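Local coordinates for FAD:protein FMN transferase (Pseudomonas stutzeri ATCC 14405 = CCUG 16156, PDB 5MGY) that probably transfers FMN from FAD to a threonine side chain of target proteins in a magnesium-dependent reaction, releasing AMP, at residues F98-E103 and L153-I158; Q136-D141 and V149-D154; T23-R28 and S178-I183; K188-K193 and E218-G223; L288-G293 and T309-F314. All coordinates share one frame; numbering follows the deposited sequence.

Interaction 1 of 5, residues F98-E103 and L153-I158; sequences FDLTLE and LDFNSI. With MG (magnesium ion), chain I.
L100 and D154 carry the one backbone hydrogen bond of the contact, D154 N to L100 O at 2.9 Å. Packing is densest around L100 and F98. The L100 side chain meets the F155 ring at a slant, its CD1 3.9 Å from F155 CE1, while CD2 turns toward I158. With CG anti to the backbone N (chi1 -176°), the F98 ring reaches the second segment, CE1 lying 3.7 Å from I158 CG2 and bordering S157 OG. F98 also packs on L90, and F155 on V80, L83 and V84, all of helix 78-93; V62 of helix 61-67 touches L153 and F155. Both segments are irregular loops, and 153-158 leads into helix 159-173 through the magnesium site of this ApbE-family enzyme: S157 O binds the ion at 2.4 Å, joined by D271 and T275. The E103 and D154 side chains cross at about a right angle with their carboxylates close together, like charges that probably disfavour each other. The more open side lies at D154, which is partly exposed, and N156, which is exposed. There D154 OD2 accepts from N156 N, 2.8 Å away, in an Asx turn.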
# COMPACT_ATOMS: atom_id res chain seq x y z
N PHE A 98 0.69 4.60 11.14
CA PHE A 98 0.17 3.39 10.51
C PHE A 98 -0.67 2.63 11.51
O PHE A 98 -0.15 2.22 12.57
CB PHE A 98 1.31 2.47 9.99
CG PHE A 98 0.81 1.27 9.26
CD1 PHE A 98 0.63 1.30 7.89
CD2 PHE A 98 0.42 0.13 9.96
CE1 PHE A 98 0.11 0.20 7.21
CE2 PHE A 98 -0.11 -0.96 9.28
CZ PHE A 98 -0.26 -0.93 7.91
N ASP A 99 -1.93 2.37 11.14
CA ASP A 99 -2.88 1.66 11.99
C ASP A 99 -3.85 0.78 11.14
O ASP A 99 -4.67 1.27 10.32
CB ASP A 99 -3.65 2.69 12.87
CG ASP A 99 -4.13 2.12 14.23
OD1 ASP A 99 -3.95 2.78 15.27
OD2 ASP A 99 -4.66 1.00 14.30
N LEU A 100 -3.81 -0.51 11.39
CA LEU A 100 -4.82 -1.42 10.78
C LEU A 100 -6.27 -1.36 11.35
O LEU A 100 -7.14 -2.01 10.78
CB LEU A 100 -4.34 -2.86 10.91
CG LEU A 100 -2.96 -3.11 10.30
CD1 LEU A 100 -2.42 -4.45 10.68
CD2 LEU A 100 -3.05 -3.03 8.78
N THR A 101 -6.51 -0.59 12.42
CA THR A 101 -7.69 -0.72 13.20
C THR A 101 -8.61 0.44 13.01
O THR A 101 -9.38 0.79 13.92
CB THR A 101 -7.36 -0.89 14.71
OG1 THR A 101 -6.94 0.32 15.32
CG2 THR A 101 -6.28 -1.86 14.89
N LEU A 102 -8.63 1.02 11.83
CA LEU A 102 -9.47 2.20 11.63
C LEU A 102 -10.85 1.90 11.08
O LEU A 102 -11.63 2.83 10.88
CB LEU A 102 -8.75 3.20 10.72
CG LEU A 102 -7.74 4.14 11.39
CD1 LEU A 102 -7.13 3.65 12.69
CD2 LEU A 102 -6.64 4.41 10.37
N GLU A 103 -11.16 0.64 10.85
CA GLU A 103 -12.42 0.34 10.14
C GLU A 103 -13.67 0.98 10.75
O GLU A 103 -14.53 1.41 10.00
CB GLU A 103 -12.59 -1.19 9.96
CG GLU A 103 -13.85 -1.64 9.21
CD GLU A 103 -13.70 -2.05 7.75
OE1 GLU A 103 -12.88 -1.53 6.93
OE2 GLU A 103 -14.51 -2.91 7.38
N LEU A 153 -10.50 -4.75 11.74
CA LEU A 153 -9.32 -4.63 10.93
C LEU A 153 -9.62 -4.29 9.50
O LEU A 153 -10.71 -4.53 9.00
CB LEU A 153 -8.54 -5.92 10.98
CG LEU A 153 -8.14 -6.36 12.41
CD1 LEU A 153 -7.18 -7.54 12.37
CD2 LEU A 153 -7.55 -5.22 13.19
N ASP A 154 -8.64 -3.64 8.88
CA ASP A 154 -8.65 -3.28 7.45
C ASP A 154 -7.19 -3.31 6.95
O ASP A 154 -6.31 -2.66 7.51
CB ASP A 154 -9.25 -1.88 7.19
CG ASP A 154 -9.50 -1.60 5.70
OD1 ASP A 154 -10.61 -1.13 5.28
OD2 ASP A 154 -8.58 -1.87 4.93
N PHE A 155 -6.95 -4.04 5.89
CA PHE A 155 -5.62 -4.32 5.47
C PHE A 155 -5.23 -3.53 4.23
O PHE A 155 -4.15 -3.75 3.67
CB PHE A 155 -5.47 -5.86 5.25
CG PHE A 155 -5.35 -6.64 6.53
CD1 PHE A 155 -4.18 -6.59 7.30
CD2 PHE A 155 -6.41 -7.38 6.99
CE1 PHE A 155 -4.10 -7.26 8.50
CE2 PHE A 155 -6.34 -8.06 8.18
CZ PHE A 155 -5.19 -7.99 8.95
N ASN A 156 -6.08 -2.60 3.80
CA ASN A 156 -5.96 -1.97 2.47
C ASN A 156 -4.70 -1.15 2.36
O ASN A 156 -4.16 -1.06 1.30
CB ASN A 156 -7.18 -1.10 2.09
CG ASN A 156 -8.16 -1.79 1.12
OD1 ASN A 156 -7.79 -2.59 0.27
ND2 ASN A 156 -9.39 -1.39 1.20
N SER A 157 -4.19 -0.62 3.44
CA SER A 157 -3.02 0.23 3.38
C SER A 157 -1.75 -0.54 2.99
O SER A 157 -0.82 0.07 2.39
CB SER A 157 -2.83 0.99 4.70
OG SER A 157 -2.61 0.09 5.74
N ILE A 158 -1.74 -1.85 3.29
CA ILE A 158 -0.70 -2.83 2.84
C ILE A 158 -1.00 -4.02 1.86
O ILE A 158 -0.04 -4.67 1.38
CB ILE A 158 0.11 -3.43 4.00
CG1 ILE A 158 -0.76 -4.01 5.08
CG2 ILE A 158 0.91 -2.35 4.62
CD1 ILE A 158 0.02 -4.75 6.20
MG MG I . -1.28 1.92 1.01

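Interaction 2 of 5, residues Q136-D141 and V149-D154; sequences QHLSID and VALQLD
The CA atoms of H137 and V149 come nearest, at 6.5 Å, and no hydrogen bond joins the segments; beyond this point the chains diverge, L138 CA already standing 7.8 Å from L151 CA. What bridges the gap is side chain. V149 sets its CG1 squarely over the H137 imidazole, 3.5 Å from the ring centroid and only 6° off the normal, a CH-pi contact in which the methyl is almost equally far from all five ring atoms. Its own torsion puts it there: CG1 sits anti to the carbonyl carbon (chi1 -49°). The opposite face of the ring is covered by Q136 CG, which leaves the imidazole sandwiched between two aliphatic groups. With a smaller alanine here instead of the histidine, V149 CG1 would probably lose the flat surface it rests on. Segment 136-141 contributes edge strand 138-141 of a small three-stranded antiparallel sheet, and 149-154 follows its central strand 144-147; the inverse gamma turn centred on A150 folds the chain there, L151 N bonding V149 O at 2.6 Å. Farther along, leucines take over. L151 CD1 meets L138 CB at 3.8 Å, the two side chains lying at a slant to each other, whereas L138 and L153 reach tip to tip, CD2 to CD2 at 3.9 Å. L145 of strand 144-147 packs against both L138 and L153, and V84 of helix 78-93 also touches L138.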
# COMPACT_ATOMS: atom_id res chain seq x y z
N GLN A 136 -2.50 -1.44 19.70
CA GLN A 136 -2.01 -2.01 20.97
C GLN A 136 -2.93 -3.07 21.54
O GLN A 136 -2.48 -3.91 22.35
CB GLN A 136 -1.78 -0.93 22.06
CG GLN A 136 -2.99 -0.24 22.67
CD GLN A 136 -3.55 0.90 21.84
OE1 GLN A 136 -3.21 1.09 20.67
NE2 GLN A 136 -4.42 1.69 22.46
N HIS A 137 -4.22 -2.99 21.18
CA HIS A 137 -5.22 -3.97 21.58
C HIS A 137 -5.26 -5.28 20.75
O HIS A 137 -6.05 -6.19 21.05
CB HIS A 137 -6.57 -3.29 21.54
CG HIS A 137 -6.72 -2.25 22.60
ND1 HIS A 137 -7.07 -0.94 22.31
CD2 HIS A 137 -6.55 -2.32 23.94
CE1 HIS A 137 -7.12 -0.26 23.44
NE2 HIS A 137 -6.81 -1.07 24.43
N LEU A 138 -4.40 -5.39 19.74
CA LEU A 138 -4.36 -6.52 18.85
C LEU A 138 -3.14 -7.31 19.20
O LEU A 138 -2.07 -6.75 19.36
CB LEU A 138 -4.26 -5.99 17.44
CG LEU A 138 -4.33 -6.90 16.25
CD1 LEU A 138 -5.68 -7.56 16.28
CD2 LEU A 138 -4.18 -6.10 14.98
N SER A 139 -3.29 -8.61 19.34
CA SER A 139 -2.13 -9.46 19.63
C SER A 139 -2.25 -10.84 18.98
O SER A 139 -3.34 -11.32 18.62
CB SER A 139 -1.91 -9.60 21.12
OG SER A 139 -3.05 -10.11 21.79
N ILE A 140 -1.10 -11.49 18.83
CA ILE A 140 -1.02 -12.79 18.15
C ILE A 140 -0.67 -13.80 19.21
O ILE A 140 0.21 -13.58 20.00
CB ILE A 140 0.05 -12.77 17.06
CG1 ILE A 140 -0.50 -12.13 15.82
CG2 ILE A 140 0.51 -14.16 16.72
CD1 ILE A 140 0.62 -11.61 14.91
N ASP A 141 -1.34 -14.92 19.20
CA ASP A 141 -1.08 -15.96 20.20
C ASP A 141 -1.14 -17.29 19.48
O ASP A 141 -2.21 -17.78 19.12
CB ASP A 141 -2.09 -15.94 21.30
CG ASP A 141 -1.69 -16.78 22.43
OD1 ASP A 141 -1.11 -16.23 23.37
OD2 ASP A 141 -1.93 -17.99 22.42
N VAL A 149 -10.46 -5.01 22.62
CA VAL A 149 -11.64 -4.18 22.41
C VAL A 149 -12.33 -4.68 21.14
O VAL A 149 -11.76 -5.47 20.44
CB VAL A 149 -11.25 -2.66 22.26
CG1 VAL A 149 -10.30 -2.16 23.35
CG2 VAL A 149 -10.67 -2.35 20.90
N ALA A 150 -13.51 -4.17 20.79
CA ALA A 150 -14.21 -4.64 19.55
C ALA A 150 -13.57 -4.14 18.28
O ALA A 150 -14.23 -3.42 17.52
CB ALA A 150 -15.71 -4.25 19.53
N LEU A 151 -12.33 -4.57 18.03
CA LEU A 151 -11.56 -4.15 16.84
C LEU A 151 -12.14 -4.58 15.50
O LEU A 151 -12.60 -5.72 15.32
CB LEU A 151 -10.10 -4.67 16.87
CG LEU A 151 -9.17 -4.11 17.98
CD1 LEU A 151 -7.79 -4.73 17.88
CD2 LEU A 151 -9.09 -2.60 17.95
N GLN A 152 -12.06 -3.68 14.56
CA GLN A 152 -12.30 -4.06 13.19
C GLN A 152 -11.06 -3.71 12.34
O GLN A 152 -10.63 -2.56 12.29
CB GLN A 152 -13.56 -3.40 12.73
CG GLN A 152 -14.70 -3.75 13.65
CD GLN A 152 -16.04 -3.49 12.98
OE1 GLN A 152 -16.43 -2.34 12.76
NE2 GLN A 152 -16.73 -4.57 12.62
N LEU A 153 -10.50 -4.75 11.74
CA LEU A 153 -9.32 -4.63 10.93
C LEU A 153 -9.62 -4.29 9.50
O LEU A 153 -10.71 -4.53 9.00
CB LEU A 153 -8.54 -5.92 10.98
CG LEU A 153 -8.14 -6.36 12.41
CD1 LEU A 153 -7.18 -7.54 12.37
CD2 LEU A 153 -7.55 -5.22 13.19
N ASP A 154 -8.64 -3.64 8.88
CA ASP A 154 -8.65 -3.28 7.45
C ASP A 154 -7.19 -3.31 6.95
O ASP A 154 -6.31 -2.66 7.51
CB ASP A 154 -9.25 -1.88 7.19
CG ASP A 154 -9.50 -1.60 5.70
OD1 ASP A 154 -10.61 -1.13 5.28
OD2 ASP A 154 -8.58 -1.87 4.93

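Interaction 3 of 5, residues T23-R28 and S178-I183; sequences TVKYVR and SYLVEI
T23 and E182 form a hydrogen-bonded pair of two antiparallel strands whose axes approach to 4.5 Å at 171°. E182 N gives T23 O a bond of 2.7 Å, and T23 N returns one to E182 O; K25 with L180 repeats the exchange, and V27 N ends the series on S178 O at 3.0 Å. On the face of T23, K25, L180 and E182, the glutamate chain bends at chi2 (-95°) and brings OE2 back to 3.5 Å from T23 CB. K25, by contrast, runs extended away from the strand pair, only its CB lying near L180. The other face carries V24, Y26, Y179 and V181. Here both tyrosines hold CG between the backbone N and the carbonyl carbon (chi1 74° for Y26); this torsion turns both rings away from the partner strand and leaves the contact to Y26 CB and Y179 CB, 4.1 Å apart. V24 CG2 and V181 CG1 meet at 4.2 Å. At the V27-S178 end of the pair, V27 CG2 lies against S178 OG, 3.5 Å away, a hydroxyl hydrogen-bonded to R192 and W199. In the large antiparallel sheet, strands 9-16 and 186-190 flank this pair, while helix 35-53 covers V24 and Y26 and helix 159-173 packs on Y179.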
# COMPACT_ATOMS: atom_id res chain seq x y z
N THR A 23 -0.72 -5.79 -13.79
CA THR A 23 0.02 -6.10 -14.96
C THR A 23 1.34 -6.73 -14.54
O THR A 23 2.03 -6.19 -13.69
CB THR A 23 0.27 -4.83 -15.79
OG1 THR A 23 -0.97 -4.34 -16.28
CG2 THR A 23 1.19 -5.11 -17.01
N VAL A 24 1.65 -7.86 -15.15
CA VAL A 24 2.91 -8.53 -14.96
C VAL A 24 3.63 -8.51 -16.29
O VAL A 24 3.05 -8.72 -17.34
CB VAL A 24 2.68 -9.99 -14.53
CG1 VAL A 24 4.00 -10.75 -14.38
CG2 VAL A 24 1.92 -10.03 -13.21
N LYS A 25 4.91 -8.24 -16.21
CA LYS A 25 5.79 -8.36 -17.33
C LYS A 25 7.01 -9.14 -16.92
O LYS A 25 7.54 -8.95 -15.85
CB LYS A 25 6.22 -6.97 -17.78
CG LYS A 25 5.11 -6.08 -18.36
CD LYS A 25 5.72 -4.79 -18.85
CE LYS A 25 4.66 -3.83 -19.31
NZ LYS A 25 5.30 -2.61 -19.92
N TYR A 26 7.47 -10.04 -17.77
CA TYR A 26 8.63 -10.84 -17.45
C TYR A 26 9.37 -11.36 -18.66
O TYR A 26 8.81 -11.47 -19.75
CB TYR A 26 8.21 -12.02 -16.57
CG TYR A 26 7.46 -13.13 -17.28
CD1 TYR A 26 6.13 -12.97 -17.68
CD2 TYR A 26 8.08 -14.36 -17.51
CE1 TYR A 26 5.44 -14.00 -18.32
CE2 TYR A 26 7.40 -15.39 -18.15
CZ TYR A 26 6.09 -15.21 -18.56
OH TYR A 26 5.48 -16.22 -19.18
N VAL A 27 10.63 -11.69 -18.44
CA VAL A 27 11.43 -12.26 -19.47
C VAL A 27 11.27 -13.74 -19.36
O VAL A 27 11.46 -14.31 -18.32
CB VAL A 27 12.91 -11.91 -19.29
CG1 VAL A 27 13.77 -12.53 -20.37
CG2 VAL A 27 13.09 -10.43 -19.32
N ARG A 28 10.92 -14.36 -20.46
CA ARG A 28 10.83 -15.79 -20.51
C ARG A 28 11.97 -16.42 -21.31
O ARG A 28 12.11 -16.15 -22.49
CB ARG A 28 9.55 -16.09 -21.19
CG ARG A 28 9.18 -17.53 -21.09
CD ARG A 28 8.28 -17.73 -22.24
NE ARG A 28 7.46 -18.87 -22.29
CZ ARG A 28 6.92 -19.21 -23.44
NH1 ARG A 28 7.17 -18.49 -24.54
NH2 ARG A 28 6.10 -20.21 -23.52
N SER A 178 13.82 -11.88 -14.35
CA SER A 178 13.62 -10.51 -14.67
C SER A 178 12.14 -10.29 -14.89
O SER A 178 11.51 -11.04 -15.63
CB SER A 178 14.46 -10.17 -15.86
OG SER A 178 14.08 -8.91 -16.28
N TYR A 179 11.58 -9.25 -14.26
CA TYR A 179 10.11 -9.04 -14.18
C TYR A 179 9.75 -7.61 -13.70
O TYR A 179 10.57 -6.93 -13.07
CB TYR A 179 9.48 -10.07 -13.23
CG TYR A 179 10.09 -10.01 -11.90
CD1 TYR A 179 9.72 -9.03 -11.02
CD2 TYR A 179 11.10 -10.90 -11.51
CE1 TYR A 179 10.32 -8.89 -9.77
CE2 TYR A 179 11.72 -10.79 -10.25
CZ TYR A 179 11.32 -9.77 -9.37
OH TYR A 179 11.89 -9.57 -8.10
N LEU A 180 8.53 -7.16 -14.00
CA LEU A 180 7.96 -5.93 -13.45
C LEU A 180 6.55 -6.30 -13.14
O LEU A 180 5.82 -6.59 -14.06
CB LEU A 180 7.94 -4.78 -14.49
CG LEU A 180 6.98 -3.57 -14.26
CD1 LEU A 180 7.36 -2.84 -13.01
CD2 LEU A 180 7.03 -2.56 -15.38
N VAL A 181 6.17 -6.27 -11.87
CA VAL A 181 4.84 -6.70 -11.44
C VAL A 181 4.10 -5.49 -10.90
O VAL A 181 4.58 -4.91 -9.97
CB VAL A 181 4.98 -7.69 -10.30
CG1 VAL A 181 3.68 -8.18 -9.82
CG2 VAL A 181 5.61 -8.93 -10.76
N GLU A 182 2.94 -5.11 -11.42
CA GLU A 182 2.20 -3.98 -10.87
C GLU A 182 0.78 -4.37 -10.46
O GLU A 182 0.04 -4.86 -11.29
CB GLU A 182 2.22 -2.82 -11.87
CG GLU A 182 1.21 -1.67 -11.62
CD GLU A 182 -0.13 -1.82 -12.41
OE1 GLU A 182 -1.23 -1.58 -11.91
OE2 GLU A 182 -0.15 -2.19 -13.58
N ILE A 183 0.40 -4.13 -9.20
CA ILE A 183 -0.95 -4.47 -8.72
C ILE A 183 -1.53 -3.19 -8.17
O ILE A 183 -1.03 -2.70 -7.19
CB ILE A 183 -0.93 -5.60 -7.68
CG1 ILE A 183 -0.30 -6.85 -8.32
CG2 ILE A 183 -2.33 -5.91 -7.15
CD1 ILE A 183 0.03 -7.98 -7.37

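Interaction 4 of 5, residues K188-K193 and E218-G223; sequences KAEGRK and ELDGMG
A189 and G221 are joined by the one backbone-to-backbone bond here, G221 N donating to A189 O at 2.8 Å. Next to it, G191 N donates to D220 OD2 at 3.1 Å, approaching from above the carboxylate plane, 51° out of it. K188 lies extended along the other chain: its CB rests 3.6 Å from G223 CA, and CG lies near M222 O at 3.3 Å. A189 CB touches L219 CB at 4.0 Å, a small apolar contact that W199 of strand 199-205 extends. E190, with CG anti to its own N, carries its CD over G221 CA at 3.9 Å. The turn depends on glycine: at the backbone angles of G221 (phi 92°, psi 24°) a CB would be jammed against the preceding carbonyl oxygen, and G191 also has positive phi. Farther out, the polar ends are held by other elements: K188 NZ bonds K265 O, and E190 OE2 makes a salt bridge with K172 of helix 159-173. K188 and G223 form a non-hydrogen-bonded antiparallel pair between strands 186-190 and 222-227, neighbours in the large sheet, and the D220-G221 turn is where the chain passes into that sheet from the two-stranded hairpin 199-205/213-219.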
# COMPACT_ATOMS: atom_id res chain seq x y z
N LYS A 188 6.93 -3.56 -8.25
CA LYS A 188 8.33 -3.87 -8.06
C LYS A 188 8.92 -4.51 -9.33
O LYS A 188 8.25 -5.22 -10.08
CB LYS A 188 8.48 -4.74 -6.84
CG LYS A 188 9.89 -5.16 -6.55
CD LYS A 188 10.04 -5.88 -5.21
CE LYS A 188 11.49 -6.36 -5.09
NZ LYS A 188 11.88 -7.25 -3.99
N ALA A 189 10.18 -4.24 -9.58
CA ALA A 189 10.83 -4.85 -10.69
C ALA A 189 12.23 -5.27 -10.33
O ALA A 189 12.84 -4.70 -9.41
CB ALA A 189 10.86 -3.89 -11.87
N GLU A 190 12.73 -6.23 -11.10
CA GLU A 190 14.09 -6.76 -10.93
C GLU A 190 14.65 -7.30 -12.22
O GLU A 190 13.93 -7.54 -13.16
CB GLU A 190 14.06 -7.86 -9.91
CG GLU A 190 15.41 -8.30 -9.42
CD GLU A 190 15.36 -8.82 -8.02
OE1 GLU A 190 16.45 -9.18 -7.55
OE2 GLU A 190 14.26 -8.90 -7.40
N GLY A 191 15.97 -7.43 -12.27
CA GLY A 191 16.65 -7.84 -13.46
C GLY A 191 16.69 -6.77 -14.53
O GLY A 191 16.45 -5.59 -14.27
N ARG A 192 17.01 -7.24 -15.74
CA ARG A 192 17.08 -6.39 -16.91
C ARG A 192 16.34 -7.04 -18.04
O ARG A 192 16.14 -8.21 -18.03
CB ARG A 192 18.54 -6.13 -17.26
CG ARG A 192 19.23 -5.25 -16.20
CD ARG A 192 20.67 -4.94 -16.52
NE ARG A 192 21.19 -3.79 -15.79
CZ ARG A 192 20.99 -2.50 -16.10
NH1 ARG A 192 20.20 -2.15 -17.12
NH2 ARG A 192 21.56 -1.53 -15.38
N LYS A 193 15.91 -6.26 -19.03
CA LYS A 193 15.29 -6.81 -20.24
C LYS A 193 16.39 -7.48 -21.14
O LYS A 193 17.58 -7.35 -20.87
CB LYS A 193 14.46 -5.74 -20.97
CG LYS A 193 13.33 -5.14 -20.13
CD LYS A 193 12.43 -4.13 -20.85
CE LYS A 193 12.16 -2.82 -20.06
NZ LYS A 193 10.86 -2.15 -20.42
N GLU A 218 15.21 3.76 -12.23
CA GLU A 218 15.50 2.43 -12.63
C GLU A 218 15.25 1.51 -11.42
O GLU A 218 15.83 1.72 -10.38
CB GLU A 218 16.94 2.39 -13.17
CG GLU A 218 17.08 3.37 -14.36
CD GLU A 218 18.46 3.39 -15.00
OE1 GLU A 218 19.34 2.57 -14.57
OE2 GLU A 218 18.61 4.24 -15.94
N LEU A 219 14.34 0.54 -11.53
CA LEU A 219 14.06 -0.36 -10.43
C LEU A 219 14.75 -1.67 -10.67
O LEU A 219 14.54 -2.32 -11.70
CB LEU A 219 12.57 -0.61 -10.30
CG LEU A 219 11.70 0.61 -9.96
CD1 LEU A 219 10.23 0.28 -10.06
CD2 LEU A 219 11.97 1.10 -8.57
N ASP A 220 15.60 -2.07 -9.73
CA ASP A 220 16.28 -3.38 -9.81
C ASP A 220 16.33 -3.91 -8.38
O ASP A 220 17.26 -3.68 -7.65
CB ASP A 220 17.69 -3.27 -10.45
CG ASP A 220 18.39 -4.68 -10.72
OD1 ASP A 220 19.55 -4.70 -11.21
OD2 ASP A 220 17.81 -5.75 -10.47
N GLY A 221 15.29 -4.63 -8.00
CA GLY A 221 15.17 -5.21 -6.67
C GLY A 221 14.47 -4.30 -5.71
O GLY A 221 14.60 -4.45 -4.52
N MET A 222 13.64 -3.39 -6.22
CA MET A 222 13.00 -2.37 -5.39
C MET A 222 11.52 -2.21 -5.75
O MET A 222 11.19 -2.15 -6.93
CB MET A 222 13.73 -1.03 -5.62
CG MET A 222 15.18 -0.97 -5.13
SD MET A 222 15.12 -0.90 -3.36
CE MET A 222 16.66 -0.08 -2.94
N GLY A 223 10.67 -2.08 -4.73
CA GLY A 223 9.23 -1.82 -4.91
C GLY A 223 8.92 -0.36 -4.66
O GLY A 223 9.67 0.31 -3.97

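Interaction 5 of 5, residues L288-G293 and T309-F314; sequences LAERNG and TSTKAF
A289, in the last turns of helix 267-292, meets T311, the N-cap of helix 312-318, so the contact joins a helix C-terminus closed by a Schellman motif to the start of another helix. The methyl A289 CB packs on T311 CG2 at 3.7 Å, the apolar part of this contact. One residue on, E290 bends at chi2 (77°) and slides past T311 in the opposite direction, bringing its carboxylate to the N-terminus of the second helix. K312 N then probably donates to E290 OE2, about 2.7 Å away, although the place of this oxygen is less sure; if it is rightly placed, the helix N-terminus would probably favour its charge. A lysine in its place is likely to leave K312 N without this acceptor and to set a like charge beside K312. G293, at positive phi (76°), is the C-prime residue of the Schellman motif: I294 N turns back to A289 O, while the partner bond from G293 N to E290 O is weak. G293 O lies 3.4 Å from A313 CB. T311 OG1 also bonds I294 O, tying the cap to the chain just after the first helix. On the helix side, F314 N completes the cap by donating to T311 OG1 at 3.1 Å.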
# COMPACT_ATOMS: atom_id res chain seq x y z
N LEU A 288 10.20 12.20 9.67
CA LEU A 288 10.19 10.72 9.88
C LEU A 288 11.02 10.05 8.80
O LEU A 288 11.94 9.26 9.08
CB LEU A 288 8.75 10.15 9.91
CG LEU A 288 8.68 8.64 10.21
CD1 LEU A 288 8.79 8.33 11.68
CD2 LEU A 288 7.42 8.05 9.64
N ALA A 289 10.72 10.41 7.57
CA ALA A 289 11.39 9.77 6.48
C ALA A 289 12.91 9.90 6.60
O ALA A 289 13.60 8.90 6.44
CB ALA A 289 10.91 10.26 5.14
N GLU A 290 13.39 11.12 6.94
CA GLU A 290 14.83 11.38 7.16
C GLU A 290 15.35 10.65 8.41
O GLU A 290 16.46 10.07 8.39
CB GLU A 290 15.09 12.87 7.29
CG GLU A 290 16.22 13.35 6.41
CD GLU A 290 15.82 13.50 4.96
OE1 GLU A 290 14.79 14.16 4.69
OE2 GLU A 290 16.54 12.97 4.09
N ARG A 291 14.55 10.67 9.48
CA ARG A 291 14.94 10.01 10.69
C ARG A 291 15.17 8.54 10.42
O ARG A 291 16.21 8.01 10.81
CB ARG A 291 13.88 10.20 11.76
CG ARG A 291 14.30 9.73 13.11
CD ARG A 291 13.10 9.70 14.04
NE ARG A 291 12.38 8.40 14.02
CZ ARG A 291 11.18 8.15 14.55
NH1 ARG A 291 10.49 9.11 15.18
NH2 ARG A 291 10.62 6.93 14.46
N ASN A 292 14.24 7.88 9.74
CA ASN A 292 14.33 6.43 9.54
C ASN A 292 15.04 6.04 8.26
O ASN A 292 15.19 4.86 7.97
CB ASN A 292 12.95 5.80 9.46
CG ASN A 292 12.10 6.05 10.65
OD1 ASN A 292 12.54 6.53 11.68
ND2 ASN A 292 10.85 5.75 10.51
N GLY A 293 15.43 7.02 7.46
CA GLY A 293 16.15 6.74 6.23
C GLY A 293 15.33 6.20 5.08
O GLY A 293 15.80 5.39 4.32
N THR A 309 9.55 17.40 -2.99
CA THR A 309 10.67 17.27 -2.07
C THR A 309 11.03 15.79 -2.00
O THR A 309 10.19 14.95 -1.95
CB THR A 309 10.29 17.85 -0.68
OG1 THR A 309 9.40 18.98 -0.86
CG2 THR A 309 11.55 18.22 0.13
N SER A 310 12.31 15.50 -2.02
CA SER A 310 12.82 14.15 -2.02
C SER A 310 13.63 14.03 -0.73
O SER A 310 13.94 15.01 -0.13
CB SER A 310 13.65 13.89 -3.32
OG SER A 310 14.92 14.56 -3.36
N THR A 311 13.90 12.83 -0.26
CA THR A 311 14.69 12.67 0.93
C THR A 311 16.09 12.45 0.52
O THR A 311 16.41 12.36 -0.66
CB THR A 311 14.23 11.45 1.78
OG1 THR A 311 14.47 10.23 1.06
CG2 THR A 311 12.74 11.61 2.16
N LYS A 312 16.92 12.35 1.53
CA LYS A 312 18.31 12.02 1.41
C LYS A 312 18.54 10.63 0.84
O LYS A 312 19.34 10.49 -0.08
CB LYS A 312 18.91 12.14 2.80
CG LYS A 312 20.39 11.90 2.90
CD LYS A 312 20.86 12.06 4.34
CE LYS A 312 20.56 13.46 4.90
NZ LYS A 312 21.27 13.72 6.17
N ALA A 313 17.85 9.62 1.38
CA ALA A 313 17.97 8.23 0.91
C ALA A 313 17.52 8.11 -0.53
O ALA A 313 18.13 7.37 -1.31
CB ALA A 313 17.18 7.26 1.81
N PHE A 314 16.47 8.84 -0.90
CA PHE A 314 16.00 8.88 -2.29
C PHE A 314 17.05 9.47 -3.22
O PHE A 314 17.19 9.03 -4.36
CB PHE A 314 14.73 9.71 -2.39
CG PHE A 314 14.14 9.80 -3.76
CD1 PHE A 314 14.58 10.73 -4.68
CD2 PHE A 314 13.08 8.99 -4.11
CE1 PHE A 314 13.99 10.82 -5.95
CE2 PHE A 314 12.48 9.06 -5.36
CZ PHE A 314 12.94 9.97 -6.29

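Interaction 1 is the buried member of the set and the one that holds a metal ligand; the other four are partly buried. Interactions 1 and 2 share L153 and D154 and touch through E103 and T101; the loop 149-154 of interaction 2 runs on into the magnesium-binding segment of interaction 1. Interactions 3 and 4 lie across the chain's centre from them, in adjoining strands of the large sheet, and touch where Y179 and S178 meet E190 and R192. Interaction 5 reaches the same sheet's far edge through strand 306-310. Interaction 1 combines one backbone bond with apolar packing beside the metal; backbone bonds dominate interaction 3, side-chain packing interaction 2, mixed bonds and glycine turns interaction 4, and helix capping interaction 5.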